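Local coordinates for anopheles Plasmodium-responsive Leucine-rich repeat protein 1B (Anopheles gambiae, PDB 4XGO) that probably acts in mosquito immunity against Plasmodium and, like other APL1 proteins, probably interacts with the leucine-rich repeat protein LRIM1, at residues A[157-171]-A[177-191]. Sequence-based numbering, arbitrary orientation.
Sequences IPIAVEELDASHNTI and PVNVELTILKLQHNN. With NAG (2-acetamido-2-deoxy-beta-D-glucopyranose), chain C; GOL (glycerol), chain H.
Lys186 N donates to Leu164 O (3.0 Å) and Ala166 N to Lys186 O, joining the parallel strands 163-165 and 184-186; Glu162 O takes two donors, Thr183 N and Ile184 N. Asn190 ND2 reaches Ala166 O (3.0 Å) and also Leu187 O of its own coil, both acceptors lying in its amide plane. Asn169 ND2, of Ala166's own segment, meets that oxygen from the opposite face, while its OD1 accepts from Leu152 N. At the other end, Asn179, with CG anti to the backbone N (chi1 173°), sends ND2 to Pro158 O and Val161 O, while its OD1 accepts from Leu182 N. The rings of His168 and His189 form an offset stack, centroids 4.3 Å apart and planes at 12°, which Tyr149 and Tyr211 extend; a glycerol, probably from the crystallisation liquor, bridges both NE2 atoms. On the same face as Glu163, whose extended chain lies alongside Ile184, Asp165 OD2 accepts from the glycan N2 (2.8 Å). Inward, Leu164 CB packs on Leu185 CD1, and Leu187 CD2 touches both Ala166 CB (3.9 Å) and Ile171 CD1. Stacked parallel strands, inward leucines and repeating asparagines bonding to backbone carbonyls are hallmarks of adjacent coils in a leucine-rich repeat solenoid.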
ATOM      1  N   ILE A 157     -26.943 -11.258  -2.755  1.00 18.42           N
ATOM      2  CA  ILE A 157     -26.143 -12.446  -3.038  1.00 18.23           C
ATOM      3  C   ILE A 157     -26.767 -13.182  -4.219  1.00 18.73           C
ATOM      4  O   ILE A 157     -27.959 -13.500  -4.182  1.00 19.50           O
ATOM      5  CB  ILE A 157     -26.048 -13.353  -1.794  1.00 18.06           C
ATOM      6  CG1 ILE A 157     -25.322 -12.597  -0.669  1.00 17.41           C
ATOM      7  CG2 ILE A 157     -25.301 -14.645  -2.124  1.00 17.81           C
ATOM      8  CD1 ILE A 157     -25.197 -13.345   0.623  1.00 17.49           C
ATOM      9  N   PRO A 158     -25.971 -13.461  -5.270  1.00 18.43           N
ATOM     10  CA  PRO A 158     -26.529 -14.202  -6.411  1.00 18.97           C
ATOM     11  C   PRO A 158     -26.875 -15.666  -6.065  1.00 19.17           C
ATOM     12  O   PRO A 158     -26.509 -16.179  -4.998  1.00 18.91           O
ATOM     13  CB  PRO A 158     -25.423 -14.112  -7.479  1.00 18.86           C
ATOM     14  CG  PRO A 158     -24.183 -13.819  -6.730  1.00 18.07           C
ATOM     15  CD  PRO A 158     -24.572 -13.051  -5.499  1.00 17.83           C
ATOM     16  N   ILE A 159     -27.574 -16.311  -6.982  1.00 19.70           N
ATOM     17  CA  ILE A 159     -28.274 -17.563  -6.695  1.00 20.47           C
ATOM     18  C   ILE A 159     -27.364 -18.778  -6.520  1.00 20.09           C
ATOM     19  O   ILE A 159     -27.752 -19.753  -5.880  1.00 20.25           O
ATOM     20  CB  ILE A 159     -29.330 -17.843  -7.794  1.00 21.70           C
ATOM     21  CG1 ILE A 159     -30.384 -18.840  -7.294  1.00 22.93           C
ATOM     22  CG2 ILE A 159     -28.671 -18.291  -9.098  1.00 22.02           C
ATOM     23  CD1 ILE A 159     -31.644 -18.810  -8.116  1.00 23.96           C
ATOM     24  N   ALA A 160     -26.173 -18.736  -7.101  1.00 19.24           N
ATOM     25  CA  ALA A 160     -25.294 -19.915  -7.117  1.00 18.98           C
ATOM     26  C   ALA A 160     -23.829 -19.636  -6.806  1.00 18.18           C
ATOM     27  O   ALA A 160     -22.975 -20.473  -7.082  1.00 17.97           O
ATOM     28  CB  ALA A 160     -25.409 -20.614  -8.466  1.00 19.79           C
ATOM     29  N   VAL A 161     -23.524 -18.476  -6.237  1.00 17.73           N
ATOM     30  CA  VAL A 161     -22.161 -18.203  -5.784  1.00 16.89           C
ATOM     31  C   VAL A 161     -21.782 -19.185  -4.675  1.00 17.13           C
ATOM     32  O   VAL A 161     -22.591 -19.484  -3.785  1.00 17.02           O
ATOM     33  CB  VAL A 161     -21.974 -16.718  -5.354  1.00 16.90           C
ATOM     34  CG1 VAL A 161     -22.892 -16.332  -4.202  1.00 17.15           C
ATOM     35  CG2 VAL A 161     -20.530 -16.431  -4.984  1.00 16.38           C
ATOM     36  N   GLU A 162     -20.558 -19.706  -4.767  1.00 16.91           N
ATOM     37  CA  GLU A 162     -20.052 -20.726  -3.852  1.00 17.37           C
ATOM     38  C   GLU A 162     -19.197 -20.095  -2.757  1.00 16.06           C
ATOM     39  O   GLU A 162     -19.192 -20.564  -1.623  1.00 15.51           O
ATOM     40  CB  GLU A 162     -19.220 -21.759  -4.626  1.00 18.92           C
ATOM     41  CG  GLU A 162     -18.664 -22.906  -3.786  1.00 20.96           C
ATOM     42  CD  GLU A 162     -17.264 -22.660  -3.222  1.00 22.32           C
ATOM     43  OE1 GLU A 162     -16.521 -21.820  -3.761  1.00 24.24           O
ATOM     44  OE2 GLU A 162     -16.888 -23.326  -2.220  1.00 24.64           O
ATOM     45  N   GLU A 163     -18.443 -19.061  -3.101  1.00 15.11           N
ATOM     46  CA  GLU A 163     -17.644 -18.365  -2.109  1.00 15.04           C
ATOM     47  C   GLU A 163     -17.776 -16.869  -2.314  1.00 13.91           C
ATOM     48  O   GLU A 163     -17.582 -16.366  -3.423  1.00 12.81           O
ATOM     49  CB  GLU A 163     -16.169 -18.788  -2.161  1.00 16.55           C
ATOM     50  CG  GLU A 163     -15.304 -17.994  -1.202  1.00 18.90           C
ATOM     51  CD  GLU A 163     -13.941 -18.614  -0.893  1.00 21.88           C
ATOM     52  OE1 GLU A 163     -13.452 -19.496  -1.674  1.00 25.38           O
ATOM     53  OE2 GLU A 163     -13.341 -18.174   0.130  1.00 23.28           O
ATOM     54  N   LEU A 164     -18.086 -16.165  -1.231  1.00 12.59           N
ATOM     55  CA  LEU A 164     -18.312 -14.744  -1.288  1.00 12.93           C
ATOM     56  C   LEU A 164     -17.654 -14.039  -0.116  1.00 11.77           C
ATOM     57  O   LEU A 164     -17.915 -14.382   1.030  1.00 11.54           O
ATOM     58  CB  LEU A 164     -19.805 -14.444  -1.319  1.00 14.23           C
ATOM     59  CG  LEU A 164     -20.246 -12.985  -1.253  1.00 15.53           C
ATOM     60  CD1 LEU A 164     -19.608 -12.124  -2.310  1.00 16.50           C
ATOM     61  CD2 LEU A 164     -21.751 -12.922  -1.418  1.00 17.20           C
ATOM     62  N   ASP A 165     -16.783 -13.079  -0.422  1.00 10.96           N
ATOM     63  CA  ASP A 165     -16.138 -12.267   0.593  1.00 10.53           C
ATOM     64  C   ASP A 165     -16.660 -10.836   0.447  1.00 10.37           C
ATOM     65  O   ASP A 165     -16.419 -10.176  -0.560  1.00  9.63           O
ATOM     66  CB  ASP A 165     -14.611 -12.347   0.491  1.00 10.67           C
ATOM     67  CG  ASP A 165     -13.886 -11.622   1.641  1.00 10.79           C
ATOM     68  OD1 ASP A 165     -14.500 -10.787   2.351  1.00 10.26           O
ATOM     69  OD2 ASP A 165     -12.660 -11.885   1.824  1.00 11.35           O
ATOM     70  N   ALA A 166     -17.424 -10.402   1.452  1.00 10.16           N
ATOM     71  CA  ALA A 166     -17.905  -9.008   1.539  1.00 10.35           C
ATOM     72  C   ALA A 166     -17.500  -8.336   2.859  1.00 10.14           C
ATOM     73  O   ALA A 166     -18.154  -7.398   3.336  1.00 10.23           O
ATOM     74  CB  ALA A 166     -19.399  -8.919   1.289  1.00 10.91           C
ATOM     75  N   SER A 167     -16.354  -8.755   3.382  1.00  9.94           N
ATOM     76  CA  SER A 167     -15.829  -8.259   4.650  1.00  9.79           C
ATOM     77  C   SER A 167     -15.408  -6.812   4.480  1.00 10.03           C
ATOM     78  O   SER A 167     -15.191  -6.348   3.348  1.00  9.28           O
ATOM     79  CB  SER A 167     -14.645  -9.114   5.141  1.00  9.61           C
ATOM     80  OG  SER A 167     -13.520  -9.088   4.268  1.00  9.68           O
ATOM     81  N   HIS A 168     -15.363  -6.087   5.588  1.00 10.00           N
ATOM     82  CA  HIS A 168     -14.909  -4.707   5.578  1.00 10.75           C
ATOM     83  C   HIS A 168     -15.776  -3.831   4.649  1.00 10.84           C
ATOM     84  O   HIS A 168     -15.288  -3.149   3.750  1.00 10.85           O
ATOM     85  CB  HIS A 168     -13.434  -4.625   5.227  1.00 11.05           C
ATOM     86  CG  HIS A 168     -12.550  -5.365   6.181  1.00 11.75           C
ATOM     87  ND1 HIS A 168     -12.017  -4.768   7.297  1.00 13.01           N
ATOM     88  CD2 HIS A 168     -12.094  -6.637   6.183  1.00 12.27           C
ATOM     89  CE1 HIS A 168     -11.271  -5.637   7.952  1.00 12.81           C
ATOM     90  NE2 HIS A 168     -11.289  -6.777   7.287  1.00 12.95           N
ATOM     91  N   ASN A 169     -17.075  -3.869   4.893  1.00 11.06           N
ATOM     92  CA  ASN A 169     -18.023  -2.938   4.261  1.00 11.67           C
ATOM     93  C   ASN A 169     -18.838  -2.304   5.396  1.00 12.39           C
ATOM     94  O   ASN A 169     -18.367  -2.302   6.536  1.00 12.46           O
ATOM     95  CB  ASN A 169     -18.885  -3.683   3.247  1.00 11.61           C
ATOM     96  CG  ASN A 169     -18.220  -3.780   1.885  1.00 11.58           C
ATOM     97  OD1 ASN A 169     -18.254  -2.832   1.089  1.00 11.45           O
ATOM     98  ND2 ASN A 169     -17.582  -4.917   1.622  1.00 11.33           N
ATOM     99  N   THR A 170     -20.013  -1.764   5.100  1.00 13.60           N
ATOM    100  CA  THR A 170     -20.945  -1.282   6.140  1.00 14.53           C
ATOM    101  C   THR A 170     -22.298  -1.968   5.982  1.00 14.79           C
ATOM    102  O   THR A 170     -23.375  -1.334   6.093  1.00 15.33           O
ATOM    103  CB  THR A 170     -21.116   0.258   6.108  1.00 16.09           C
ATOM    104  OG1 THR A 170     -21.616   0.695   4.837  1.00 16.64           O
ATOM    105  CG2 THR A 170     -19.796   0.937   6.367  1.00 16.41           C
ATOM    106  N   ILE A 171     -22.255  -3.265   5.710  1.00 13.73           N
ATOM    107  CA  ILE A 171     -23.454  -4.002   5.337  1.00 14.27           C
ATOM    108  C   ILE A 171     -24.382  -4.184   6.542  1.00 15.47           C
ATOM    109  O   ILE A 171     -23.943  -4.654   7.589  1.00 14.52           O
ATOM    110  CB  ILE A 171     -23.071  -5.363   4.731  1.00 13.48           C
ATOM    111  CG1 ILE A 171     -22.377  -5.147   3.382  1.00 12.93           C
ATOM    112  CG2 ILE A 171     -24.263  -6.271   4.539  1.00 13.69           C
ATOM    113  CD1 ILE A 171     -21.569  -6.344   2.914  1.00 12.41           C
ATOM    114  N   PRO A 177     -31.990 -14.547  -3.699  1.00 26.73           N
ATOM    115  CA  PRO A 177     -32.618 -15.868  -3.801  1.00 27.44           C
ATOM    116  C   PRO A 177     -32.000 -16.921  -2.893  1.00 26.56           C
ATOM    117  O   PRO A 177     -30.828 -16.827  -2.521  1.00 25.76           O
ATOM    118  CB  PRO A 177     -32.369 -16.264  -5.261  1.00 27.24           C
ATOM    119  CG  PRO A 177     -31.202 -15.442  -5.692  1.00 26.71           C
ATOM    120  CD  PRO A 177     -31.367 -14.146  -4.967  1.00 26.32           C
ATOM    121  N   VAL A 178     -32.773 -17.945  -2.567  1.00 26.49           N
ATOM    122  CA  VAL A 178     -32.227 -19.068  -1.818  1.00 26.18           C
ATOM    123  C   VAL A 178     -31.077 -19.634  -2.653  1.00 24.74           C
ATOM    124  O   VAL A 178     -31.191 -19.817  -3.876  1.00 24.32           O
ATOM    125  CB  VAL A 178     -33.302 -20.131  -1.509  1.00 27.59           C
ATOM    126  CG1 VAL A 178     -32.682 -21.430  -1.029  1.00 27.74           C
ATOM    127  CG2 VAL A 178     -34.275 -19.597  -0.456  1.00 28.35           C
ATOM    128  N   ASN A 179     -29.954 -19.851  -1.987  1.00 23.29           N
ATOM    129  CA  ASN A 179     -28.743 -20.302  -2.647  1.00 22.31           C
ATOM    130  C   ASN A 179     -28.221 -21.470  -1.841  1.00 22.65           C
ATOM    131  O   ASN A 179     -27.764 -21.286  -0.724  1.00 22.02           O
ATOM    132  CB  ASN A 179     -27.724 -19.145  -2.726  1.00 20.71           C
ATOM    133  CG  ASN A 179     -26.358 -19.578  -3.253  1.00 19.66           C
ATOM    134  OD1 ASN A 179     -26.041 -20.752  -3.321  1.00 19.29           O
ATOM    135  ND2 ASN A 179     -25.545 -18.606  -3.622  1.00 18.85           N
ATOM    136  N   VAL A 180     -28.302 -22.673  -2.405  1.00 24.05           N
ATOM    137  CA  VAL A 180     -27.850 -23.887  -1.711  1.00 25.04           C
ATOM    138  C   VAL A 180     -26.384 -24.212  -1.978  1.00 24.83           C
ATOM    139  O   VAL A 180     -25.829 -25.101  -1.344  1.00 25.29           O
ATOM    140  CB  VAL A 180     -28.726 -25.121  -2.079  1.00 26.71           C
ATOM    141  CG1 VAL A 180     -30.199 -24.750  -2.037  1.00 27.69           C
ATOM    142  CG2 VAL A 180     -28.355 -25.700  -3.440  1.00 27.02           C
ATOM    143  N   GLU A 181     -25.762 -23.498  -2.915  1.00 24.08           N
ATOM    144  CA  GLU A 181     -24.363 -23.726  -3.257  1.00 23.92           C
ATOM    145  C   GLU A 181     -23.377 -22.951  -2.393  1.00 20.92           C
ATOM    146  O   GLU A 181     -22.211 -23.338  -2.311  1.00 19.44           O
ATOM    147  CB  GLU A 181     -24.108 -23.373  -4.723  1.00 26.13           C
ATOM    148  CG  GLU A 181     -24.855 -24.269  -5.704  1.00 29.88           C
ATOM    149  CD  GLU A 181     -24.444 -25.720  -5.582  1.00 33.44           C
ATOM    150  OE1 GLU A 181     -25.340 -26.593  -5.601  1.00 38.85           O
ATOM    151  OE2 GLU A 181     -23.223 -25.985  -5.456  1.00 37.23           O
ATOM    152  N   LEU A 182     -23.832 -21.853  -1.793  1.00 19.31           N
ATOM    153  CA  LEU A 182     -22.947 -20.978  -1.005  1.00 17.84           C
ATOM    154  C   LEU A 182     -22.345 -21.735   0.180  1.00 17.77           C
ATOM    155  O   LEU A 182     -23.066 -22.221   1.057  1.00 18.21           O
ATOM    156  CB  LEU A 182     -23.694 -19.747  -0.510  1.00 17.18           C
ATOM    157  CG  LEU A 182     -22.886 -18.703   0.269  1.00 16.09           C
ATOM    158  CD1 LEU A 182     -21.715 -18.185  -0.553  1.00 15.76           C
ATOM    159  CD2 LEU A 182     -23.755 -17.538   0.737  1.00 15.79           C
ATOM    160  N   THR A 183     -21.020 -21.786   0.191  1.00 17.46           N
ATOM    161  CA  THR A 183     -20.227 -22.635   1.081  1.00 17.74           C
ATOM    162  C   THR A 183     -19.410 -21.797   2.062  1.00 16.51           C
ATOM    163  O   THR A 183     -19.342 -22.117   3.246  1.00 15.79           O
ATOM    164  CB  THR A 183     -19.295 -23.537   0.221  1.00 18.99           C
ATOM    165  OG1 THR A 183     -20.106 -24.428  -0.569  1.00 21.64           O
ATOM    166  CG2 THR A 183     -18.346 -24.359   1.055  1.00 19.75           C
ATOM    167  N   ILE A 184     -18.768 -20.745   1.563  1.00 15.86           N
ATOM    168  CA  ILE A 184     -17.927 -19.885   2.380  1.00 15.37           C
ATOM    169  C   ILE A 184     -18.452 -18.463   2.259  1.00 14.32           C
ATOM    170  O   ILE A 184     -18.515 -17.928   1.159  1.00 13.49           O
ATOM    171  CB  ILE A 184     -16.467 -19.949   1.900  1.00 16.11           C
ATOM    172  CG1 ILE A 184     -15.927 -21.385   2.033  1.00 17.21           C
ATOM    173  CG2 ILE A 184     -15.601 -18.992   2.691  1.00 15.84           C
ATOM    174  CD1 ILE A 184     -14.542 -21.575   1.454  1.00 18.24           C
ATOM    175  N   LEU A 185     -18.815 -17.868   3.394  1.00 13.63           N
ATOM    176  CA  LEU A 185     -19.321 -16.498   3.448  1.00 13.42           C
ATOM    177  C   LEU A 185     -18.539 -15.687   4.491  1.00 13.38           C
ATOM    178  O   LEU A 185     -18.593 -15.977   5.714  1.00 13.09           O
ATOM    179  CB  LEU A 185     -20.801 -16.485   3.802  1.00 13.84           C
ATOM    180  CG  LEU A 185     -21.519 -15.139   3.860  1.00 13.97           C
ATOM    181  CD1 LEU A 185     -21.393 -14.400   2.546  1.00 14.05           C
ATOM    182  CD2 LEU A 185     -22.981 -15.369   4.235  1.00 14.69           C
ATOM    183  N   LYS A 186     -17.838 -14.663   4.014  1.00 12.87           N
ATOM    184  CA  LYS A 186     -17.053 -13.807   4.882  1.00 13.04           C
ATOM    185  C   LYS A 186     -17.721 -12.450   4.928  1.00 12.47           C
ATOM    186  O   LYS A 186     -17.780 -11.738   3.915  1.00 11.68           O
ATOM    187  CB  LYS A 186     -15.636 -13.658   4.346  1.00 14.29           C
ATOM    188  CG  LYS A 186     -14.948 -14.935   3.990  1.00 15.98           C
ATOM    189  CD  LYS A 186     -14.835 -15.877   5.141  1.00 18.02           C
ATOM    190  CE  LYS A 186     -13.828 -15.402   6.179  1.00 20.04           C
ATOM    191  NZ  LYS A 186     -12.417 -15.362   5.672  1.00 21.69           N
ATOM    192  N   LEU A 187     -18.266 -12.126   6.103  1.00 12.05           N
ATOM    193  CA  LEU A 187     -18.967 -10.868   6.373  1.00 12.19           C
ATOM    194  C   LEU A 187     -18.394 -10.112   7.573  1.00 11.77           C
ATOM    195  O   LEU A 187     -19.039  -9.210   8.114  1.00 11.68           O
ATOM    196  CB  LEU A 187     -20.471 -11.125   6.569  1.00 13.24           C
ATOM    197  CG  LEU A 187     -21.242 -11.430   5.288  1.00 14.00           C
ATOM    198  CD1 LEU A 187     -22.635 -11.959   5.536  1.00 14.84           C
ATOM    199  CD2 LEU A 187     -21.266 -10.205   4.427  1.00 14.86           C
ATOM    200  N   GLN A 188     -17.174 -10.454   7.984  1.00 11.12           N
ATOM    201  CA  GLN A 188     -16.583  -9.811   9.158  1.00 11.22           C
ATOM    202  C   GLN A 188     -16.344  -8.326   8.886  1.00 11.20           C
ATOM    203  O   GLN A 188     -16.110  -7.936   7.725  1.00 10.74           O
ATOM    204  CB  GLN A 188     -15.300 -10.522   9.601  1.00 11.50           C
ATOM    205  CG  GLN A 188     -14.101 -10.437   8.677  1.00 11.79           C
ATOM    206  CD  GLN A 188     -14.061 -11.500   7.589  1.00 12.19           C
ATOM    207  OE1 GLN A 188     -15.060 -12.153   7.285  1.00 12.00           O
ATOM    208  NE2 GLN A 188     -12.866 -11.704   7.013  1.00 13.37           N
ATOM    209  N   HIS A 189     -16.475  -7.505   9.927  1.00 11.22           N
ATOM    210  CA  HIS A 189     -16.275  -6.063   9.839  1.00 12.16           C
ATOM    211  C   HIS A 189     -17.365  -5.456   8.964  1.00 12.34           C
ATOM    212  O   HIS A 189     -17.101  -4.926   7.876  1.00 12.07           O
ATOM    213  CB  HIS A 189     -14.864  -5.687   9.339  1.00 12.69           C
ATOM    214  CG  HIS A 189     -13.756  -6.039  10.293  1.00 13.08           C
ATOM    215  ND1 HIS A 189     -13.366  -5.220  11.337  1.00 14.22           N
ATOM    216  CD2 HIS A 189     -12.961  -7.131  10.359  1.00 13.53           C
ATOM    217  CE1 HIS A 189     -12.373  -5.798  11.996  1.00 14.17           C
ATOM    218  NE2 HIS A 189     -12.120  -6.962  11.430  1.00 13.52           N
ATOM    219  N   ASN A 190     -18.603  -5.578   9.448  1.00 12.08           N
ATOM    220  CA  ASN A 190     -19.755  -4.982   8.817  1.00 12.23           C
ATOM    221  C   ASN A 190     -20.680  -4.410   9.883  1.00 13.32           C
ATOM    222  O   ASN A 190     -20.241  -4.207  11.023  1.00 12.94           O
ATOM    223  CB  ASN A 190     -20.447  -5.986   7.893  1.00 11.89           C
ATOM    224  CG  ASN A 190     -19.838  -5.973   6.501  1.00 11.44           C
ATOM    225  OD1 ASN A 190     -19.860  -4.939   5.827  1.00 11.18           O
ATOM    226  ND2 ASN A 190     -19.226  -7.082   6.098  1.00 11.39           N
ATOM    227  N   ASN A 191     -21.930  -4.155   9.511  1.00 14.62           N
ATOM    228  CA  ASN A 191     -22.901  -3.547  10.435  1.00 16.49           C
ATOM    229  C   ASN A 191     -24.172  -4.378  10.615  1.00 16.70           C
ATOM    230  O   ASN A 191     -25.291  -3.841  10.755  1.00 17.65           O
ATOM    231  CB  ASN A 191     -23.188  -2.150   9.931  1.00 18.75           C
ATOM    232  CG  ASN A 191     -22.032  -1.201  10.198  1.00 20.88           C
ATOM    233  OD1 ASN A 191     -21.917  -0.619  11.287  1.00 27.33           O
ATOM    234  ND2 ASN A 191     -21.162  -1.060   9.245  1.00 20.80           N
TER
HETATM  235  C1  NAG C   1     -10.650 -10.774  -0.927  1.00 17.63           C
HETATM  236  C2  NAG C   1      -9.846 -11.986  -0.459  1.00 19.25           C
HETATM  237  C3  NAG C   1      -8.914 -11.586   0.689  1.00 22.44           C
HETATM  238  C4  NAG C   1      -8.029 -10.416   0.289  1.00 26.90           C
HETATM  239  C5  NAG C   1      -8.891  -9.313  -0.335  1.00 26.03           C
HETATM  240  C6  NAG C   1      -7.989  -8.219  -0.910  1.00 28.51           C
HETATM  241  C7  NAG C   1     -10.585 -14.281  -0.117  1.00 20.20           C
HETATM  242  C8  NAG C   1     -11.542 -15.220   0.544  1.00 20.99           C
HETATM  243  N2  NAG C   1     -10.729 -12.980   0.085  1.00 18.31           N
HETATM  244  O3  NAG C   1      -8.142 -12.691   1.129  1.00 20.39           O
HETATM  245  O4  NAG C   1      -7.443  -9.827   1.457  1.00 33.16           O
HETATM  246  O5  NAG C   1      -9.725  -9.810  -1.370  1.00 21.41           O
HETATM  247  O6  NAG C   1      -8.134  -7.129  -0.020  1.00 37.11           O
HETATM  248  O7  NAG C   1      -9.698 -14.731  -0.829  1.00 21.51           O
HETATM  249  C1  GOL H1006      -9.900 -10.374   9.446  1.00 42.23           C
HETATM  250  O1  GOL H1006     -10.384  -9.647   8.295  1.00 38.89           O
HETATM  251  C2  GOL H1006     -10.810 -10.196  10.675  1.00 41.47           C
HETATM  252  O2  GOL H1006     -10.159  -9.444  11.708  1.00 42.93           O
HETATM  253  C3  GOL H1006     -11.232 -11.546  11.250  1.00 44.67           C
HETATM  254  O3  GOL H1006     -12.290 -11.374  12.210  1.00 40.61           O
HETATM  255  O   HOH W   1     -29.066 -14.978  -2.279  1.00 22.85           O
HETATM  256  O   HOH W   2     -28.044 -22.423  -5.776  1.00 31.86           O
HETATM  257  O   HOH W   3     -18.430  -1.422   9.158  1.00 26.46           O